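Side-chain contacts in histidinol dehydrogenase (Elizabethkingia anophelis NUHP1, PDB 6AN0), which probably catalyses the last step of histidine biosynthesis, the two-stage NAD-dependent oxidation of L-histidinol to L-histidine: residues A102-N107 with G384-S389; L145-P150 with K211-G216. One frame throughout, in Å; residues are numbered along the deposited sequence.

Overall arrangement
Interaction 1 joins two loops, 102-107 and 384-389, at the dimer interface; Q104, S386 and L387 are buried, K105 is exposed, and bound histidine lies beside E106. Interaction 2 is deeper, joining helix 142-154 to strand 211-213 near the centre of the chain. The first rests on a straight amide-to-backbone hydrogen bond, waters and charged partners on the second subunit; the second is carbon packing across the two segments, its polar bonds going to other parts of the chain. They share neighbours: loop 384-389 packs on the same helix, V385 CG1 lying 4.0 Å from L147 CD2, and S389 O accepts a probable hydrogen bond from K211 NZ. One 1,2-ethanediol touches both.

Interaction 1: residues A102-N107 with G384-S389; sequences ASQKEN and GVSLDS. With HIS (histidine), chain U; EDO (1,2-ethanediol), chain D.
The carboxamide of Q104 is met head-on at its oxygen: L387 N donates to Q104 OE1 over 2.8 Å, with a C=O...N angle of 169°, so the donor lies nearly on the line of the carbonyl. Two carbons flank that oxygen, S386 CB and L387 CB, each 3.3 Å from Q104 OE1; S386 CB stands well off the amide plane toward one face, L387 CB close to the plane and slightly to the opposite side. At the other end of the amide, Q104 NE2 donates to a water at 3.0 Å, and the same water makes a weak bond to V385 O. With both ends engaged, the amide is fixed in rotation. R121 of the second subunit also packs against Q104. Apart from the contact itself, the imidazole of the bound histidine has E106 CB over one face, toward its CG-CD2 edge; E106 OE1 forms a salt bridge with K393 of the same chain, and E106 O accepts from the ligand's amino group.

The two loops follow helices 84-102 and 360-365 of this ALDH-like fold, the first opening with a type I turn from A102 to K105, the second entering a 3-10 segment at L387, where S389 OG accepts from S386 N, the residue just ahead. L387, its CG swung anti to the backbone N (chi1 -170°), slides past Q104 in the opposite direction and brings CD2 to 3.4 Å from K105 CG, tighter than ordinary van der Waals contact. A second water lies 2.7 Å from Q104 O and 2.8 Å from D388 OD1, while D388 OD2 forms a salt bridge with K393 of the second subunit.

Interaction 2: residues L145-P150 with K211-G216; sequences LMLGIP and KIFGPG. With EDO (1,2-ethanediol), chain D; EDO (1,2-ethanediol), chain E.
K211 NZ, on the strand that sets F213 against L147, is held by S389 O through a probable hydrogen bond, and more weakly by O2 of a 1,2-ethanediol, 3.5 Å from K211 NZ. Its chain is fully extended, CG anti to the backbone N (chi1 -172°), which carries the ammonium along past the F213 ring. The contact proper is apolar. L147 puts one methyl, CD1, into the angle where strand 211-213 ends, 3.9 Å from F213 CB and equally 3.9 Å from G214 CA. The other methyl, CD2, approaches the F213 ring obliquely. F213 starts toward the helix, but its ring then leads away and stacks on that of F390.

In the sheet, 211-213 runs parallel to 117-132, and helix 142-154 is the connection of a beta-alpha-beta crossover from 117-132 to 158-163, a Rossmann-like arrangement; L147 also rests on I131 of that sheet. The helix is kinked at P150, whose nitrogen has no hydrogen to give to the turn before; M146 O instead accepts from N370 ND2. G214 adopts backbone angles (phi 116°, psi 130°) that glycine tolerates readily because it has no side chain to meet the preceding carbonyl, and its own polar atoms are satisfied by D235 OD2 at N and K224 NZ at O. G214 is about 5 Å from the side chain of Y132, which probably binds NAD. Carbon alone meets across helix and strand, so the contact depends on close apolar packing, while the polar groups nearby are bonded elsewhere.

Interaction 1: residues A102-N107 with G384-S389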
loop_
_atom_site.group_PDB
_atom_site.type_symbol
_atom_site.label_atom_id
_atom_site.label_comp_id
_atom_site.label_asym_id
_atom_site.label_seq_id
_atom_site.Cartn_x
_atom_site.Cartn_y
_atom_site.Cartn_z
ATOM N N ALA A 102 -9.607 9.954 13.329
ATOM C CA ALA A 102 -9.892 11.284 12.808
ATOM C C ALA A 102 -8.667 12.182 12.890
ATOM O O ALA A 102 -8.504 13.077 12.051
ATOM C CB ALA A 102 -11.066 11.912 13.563
ATOM N N SER A 103 -7.791 11.955 13.879
ATOM C CA SER A 103 -6.604 12.794 14.058
ATOM C C SER A 103 -5.590 12.589 12.940
ATOM O O SER A 103 -4.679 13.405 12.782
ATOM C CB SER A 103 -5.942 12.511 15.415
ATOM O OG SER A 103 -5.241 11.259 15.406
ATOM N N GLN A 104 -5.732 11.520 12.157
ATOM C CA GLN A 104 -4.783 11.205 11.096
ATOM C C GLN A 104 -5.030 12.007 9.823
ATOM O O GLN A 104 -4.213 11.931 8.894
ATOM C CB GLN A 104 -4.824 9.692 10.801
ATOM C CG GLN A 104 -4.468 8.840 12.041
ATOM C CD GLN A 104 -4.715 7.347 11.835
ATOM O OE1 GLN A 104 -5.236 6.933 10.796
ATOM N NE2 GLN A 104 -4.340 6.535 12.824
ATOM N N LYS A 105 -6.114 12.780 9.765
ATOM C CA LYS A 105 -6.376 13.617 8.599
ATOM C C LYS A 105 -5.312 14.703 8.509
ATOM O O LYS A 105 -4.953 15.316 9.513
ATOM C CB LYS A 105 -7.764 14.261 8.695
ATOM C CG LYS A 105 -8.917 13.259 8.738
ATOM C CD LYS A 105 -10.291 13.938 8.700
ATOM C CE LYS A 105 -11.388 12.889 8.605
ATOM N NZ LYS A 105 -12.752 13.442 8.376
ATOM N N GLU A 106 -4.808 14.935 7.304
ATOM C CA GLU A 106 -3.753 15.913 7.079
ATOM C C GLU A 106 -4.338 17.232 6.596
ATOM O O GLU A 106 -5.409 17.271 5.983
ATOM C CB GLU A 106 -2.753 15.395 6.046
ATOM C CG GLU A 106 -2.016 14.152 6.480
ATOM C CD GLU A 106 -0.956 13.764 5.479
ATOM O OE1 GLU A 106 -1.323 13.277 4.381
ATOM O OE2 GLU A 106 0.239 13.985 5.777
ATOM N N ASN A 107 -3.621 18.316 6.869
ATOM C CA ASN A 107 -4.005 19.628 6.365
ATOM C C ASN A 107 -3.349 19.872 5.014
ATOM O O ASN A 107 -2.218 19.442 4.776
ATOM C CB ASN A 107 -3.604 20.729 7.345
ATOM C CG ASN A 107 -4.382 20.663 8.640
ATOM O OD1 ASN A 107 -5.576 20.355 8.644
ATOM N ND2 ASN A 107 -3.710 20.944 9.748
ATOM N N GLY A 384 -0.032 -1.145 9.897
ATOM C CA GLY A 384 -1.397 -1.500 10.231
ATOM C C GLY A 384 -2.387 -0.642 9.466
ATOM O O GLY A 384 -2.053 0.427 8.941
ATOM N N VAL A 385 -3.623 -1.132 9.365
ATOM C CA VAL A 385 -4.670 -0.329 8.734
ATOM C C VAL A 385 -4.804 1.009 9.459
ATOM O O VAL A 385 -4.721 1.083 10.691
ATOM C CB VAL A 385 -6.000 -1.103 8.721
ATOM C CG1 VAL A 385 -7.163 -0.193 8.315
ATOM C CG2 VAL A 385 -5.901 -2.285 7.741
ATOM N N SER A 386 -5.006 2.082 8.693
ATOM C CA SER A 386 -5.232 3.414 9.268
ATOM C C SER A 386 -6.101 4.210 8.304
ATOM O O SER A 386 -6.581 3.688 7.294
ATOM C CB SER A 386 -3.904 4.132 9.548
ATOM O OG SER A 386 -3.286 4.549 8.328
ATOM N N LEU A 387 -6.316 5.491 8.616
ATOM C CA LEU A 387 -7.048 6.333 7.677
ATOM C C LEU A 387 -6.394 6.309 6.293
ATOM O O LEU A 387 -7.094 6.317 5.271
ATOM C CB LEU A 387 -7.122 7.766 8.213
ATOM C CG LEU A 387 -8.056 8.668 7.423
ATOM C CD1 LEU A 387 -9.485 8.229 7.614
ATOM C CD2 LEU A 387 -7.848 10.089 7.921
ATOM N N ASP A 388 -5.049 6.266 6.252
ATOM C CA ASP A 388 -4.296 6.207 4.996
ATOM C C ASP A 388 -4.724 5.047 4.102
ATOM O O ASP A 388 -4.540 5.106 2.878
ATOM C CB ASP A 388 -2.797 6.027 5.257
ATOM C CG ASP A 388 -2.203 7.084 6.170
ATOM O OD1 ASP A 388 -2.951 7.845 6.814
ATOM O OD2 ASP A 388 -0.959 7.127 6.250
ATOM N N SER A 389 -5.212 3.954 4.697
ATOM C CA SER A 389 -5.556 2.765 3.926
ATOM C C SER A 389 -6.788 2.969 3.060
ATOM O O SER A 389 -7.034 2.162 2.159
ATOM C CB SER A 389 -5.798 1.565 4.861
ATOM O OG SER A 389 -4.766 1.439 5.816
HETATM N N HIS U . -4.968 18.091 3.003
HETATM C CA HIS U . -5.535 17.095 2.114
HETATM C C HIS U . -6.952 17.450 1.670
HETATM O O HIS U . -7.784 16.562 1.452
HETATM C CB HIS U . -5.519 15.728 2.786
HETATM C CG HIS U . -4.305 14.916 2.465
HETATM N ND1 HIS U . -3.327 15.354 1.599
HETATM C CD2 HIS U . -3.911 13.693 2.889
HETATM C CE1 HIS U . -2.381 14.439 1.509
HETATM N NE2 HIS U . -2.709 13.425 2.286
HETATM O OXT HIS U . -7.291 18.625 1.504
HETATM C C1 EDO D . -2.232 -0.920 5.359
HETATM O O1 EDO D . -2.261 0.463 4.983
HETATM C C2 EDO D . -3.548 -1.495 4.850
HETATM O O2 EDO D . -3.658 -1.097 3.492
HETATM O O HOH W 1 -4.578 3.583 13.106
HETATM O O HOH W 2 -4.301 10.318 6.684
#

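Interaction 2: residues L145-P150 with K211-G216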
loop_
_atom_site.group_PDB
_atom_site.type_symbol
_atom_site.label_atom_id
_atom_site.label_comp_id
_atom_site.label_asym_id
_atom_site.label_seq_id
_atom_site.Cartn_x
_atom_site.Cartn_y
_atom_site.Cartn_z
ATOM N N LEU A 145 -15.580 -2.460 13.859
ATOM C CA LEU A 145 -15.213 -1.093 14.243
ATOM C C LEU A 145 -13.895 -0.666 13.611
ATOM O O LEU A 145 -13.766 0.467 13.125
ATOM C CB LEU A 145 -15.107 -0.967 15.767
ATOM C CG LEU A 145 -16.378 -1.178 16.583
ATOM C CD1 LEU A 145 -16.064 -1.076 18.075
ATOM C CD2 LEU A 145 -17.450 -0.172 16.166
ATOM N N MET A 146 -12.899 -1.557 13.623
ATOM C CA MET A 146 -11.548 -1.204 13.186
ATOM C C MET A 146 -11.488 -0.860 11.700
ATOM O O MET A 146 -10.625 -0.079 11.275
ATOM C CB MET A 146 -10.584 -2.363 13.467
ATOM C CG MET A 146 -10.388 -2.693 14.943
ATOM S SD MET A 146 -9.595 -1.333 15.833
ATOM C CE MET A 146 -9.823 -1.833 17.548
ATOM N N LEU A 147 -12.335 -1.481 10.887
ATOM C CA LEU A 147 -12.315 -1.257 9.447
ATOM C C LEU A 147 -13.421 -0.323 8.993
ATOM O O LEU A 147 -13.199 0.499 8.097
ATOM C CB LEU A 147 -12.436 -2.589 8.699
ATOM C CG LEU A 147 -11.347 -3.596 9.067
ATOM C CD1 LEU A 147 -11.581 -4.915 8.338
ATOM C CD2 LEU A 147 -9.941 -3.065 8.757
ATOM N N GLY A 148 -14.586 -0.398 9.639
ATOM C CA GLY A 148 -15.704 0.444 9.237
ATOM C C GLY A 148 -15.525 1.906 9.616
ATOM O O GLY A 148 -15.938 2.801 8.874
ATOM N N ILE A 149 -14.924 2.175 10.771
ATOM C CA ILE A 149 -14.861 3.558 11.251
ATOM C C ILE A 149 -13.921 4.385 10.369
ATOM O O ILE A 149 -14.307 5.488 9.941
ATOM C CB ILE A 149 -14.473 3.623 12.745
ATOM C CG1 ILE A 149 -15.668 3.198 13.609
ATOM C CG2 ILE A 149 -14.035 5.052 13.140
ATOM C CD1 ILE A 149 -15.396 3.168 15.120
ATOM N N PRO A 150 -12.696 3.945 10.071
ATOM C CA PRO A 150 -11.857 4.789 9.207
ATOM C C PRO A 150 -12.393 4.893 7.787
ATOM O O PRO A 150 -12.197 5.931 7.138
ATOM C CB PRO A 150 -10.476 4.110 9.257
ATOM C CG PRO A 150 -10.694 2.766 9.856
ATOM C CD PRO A 150 -11.903 2.871 10.715
ATOM N N LYS A 211 -11.227 -1.929 -3.096
ATOM C CA LYS A 211 -10.236 -2.414 -2.142
ATOM C C LYS A 211 -10.954 -3.280 -1.112
ATOM O O LYS A 211 -12.041 -2.918 -0.647
ATOM C CB LYS A 211 -9.497 -1.246 -1.466
ATOM C CG LYS A 211 -8.306 -1.658 -0.604
ATOM C CD LYS A 211 -7.415 -0.434 -0.282
ATOM C CE LYS A 211 -6.234 -0.801 0.614
ATOM N NZ LYS A 211 -5.293 0.378 0.774
ATOM N N ILE A 212 -10.345 -4.417 -0.761
ATOM C CA ILE A 212 -10.927 -5.384 0.170
ATOM C C ILE A 212 -10.054 -5.478 1.417
ATOM O O ILE A 212 -8.831 -5.627 1.314
ATOM C CB ILE A 212 -11.079 -6.768 -0.493
ATOM C CG1 ILE A 212 -12.063 -6.689 -1.674
ATOM C CG2 ILE A 212 -11.494 -7.829 0.539
ATOM C CD1 ILE A 212 -12.034 -7.929 -2.612
ATOM N N PHE A 213 -10.694 -5.422 2.588
ATOM C CA PHE A 213 -10.047 -5.430 3.895
ATOM C C PHE A 213 -10.512 -6.624 4.719
ATOM O O PHE A 213 -11.665 -7.052 4.614
ATOM C CB PHE A 213 -10.401 -4.175 4.693
ATOM C CG PHE A 213 -9.848 -2.910 4.130
ATOM C CD1 PHE A 213 -8.732 -2.322 4.703
ATOM C CD2 PHE A 213 -10.451 -2.296 3.036
ATOM C CE1 PHE A 213 -8.218 -1.132 4.196
ATOM C CE2 PHE A 213 -9.941 -1.110 2.526
ATOM C CZ PHE A 213 -8.829 -0.531 3.103
ATOM N N GLY A 214 -9.633 -7.117 5.592
ATOM C CA GLY A 214 -10.026 -8.065 6.616
ATOM C C GLY A 214 -9.370 -9.427 6.446
ATOM O O GLY A 214 -9.369 -9.998 5.359
ATOM N N PRO A 215 -8.783 -9.959 7.514
ATOM C CA PRO A 215 -8.144 -11.278 7.430
ATOM C C PRO A 215 -9.145 -12.422 7.513
ATOM O O PRO A 215 -10.297 -12.264 7.914
ATOM C CB PRO A 215 -7.197 -11.285 8.638
ATOM C CG PRO A 215 -7.845 -10.366 9.618
ATOM C CD PRO A 215 -8.450 -9.268 8.776
ATOM N N GLY A 216 -8.674 -13.593 7.109
ATOM C CA GLY A 216 -9.466 -14.803 7.136
ATOM C C GLY A 216 -8.554 -16.008 7.063
ATOM O O GLY A 216 -7.338 -15.902 7.236
HETATM C C1 EDO D . -2.232 -0.920 5.359
HETATM O O1 EDO D . -2.261 0.463 4.983
HETATM C C2 EDO D . -3.548 -1.495 4.850
HETATM O O2 EDO D . -3.658 -1.097 3.492
HETATM C C1 EDO E . -2.487 -18.060 7.898
HETATM O O1 EDO E . -3.134 -19.313 7.630
HETATM C C2 EDO E . -3.487 -16.928 7.699
HETATM O O2 EDO E . -4.328 -17.250 6.586
#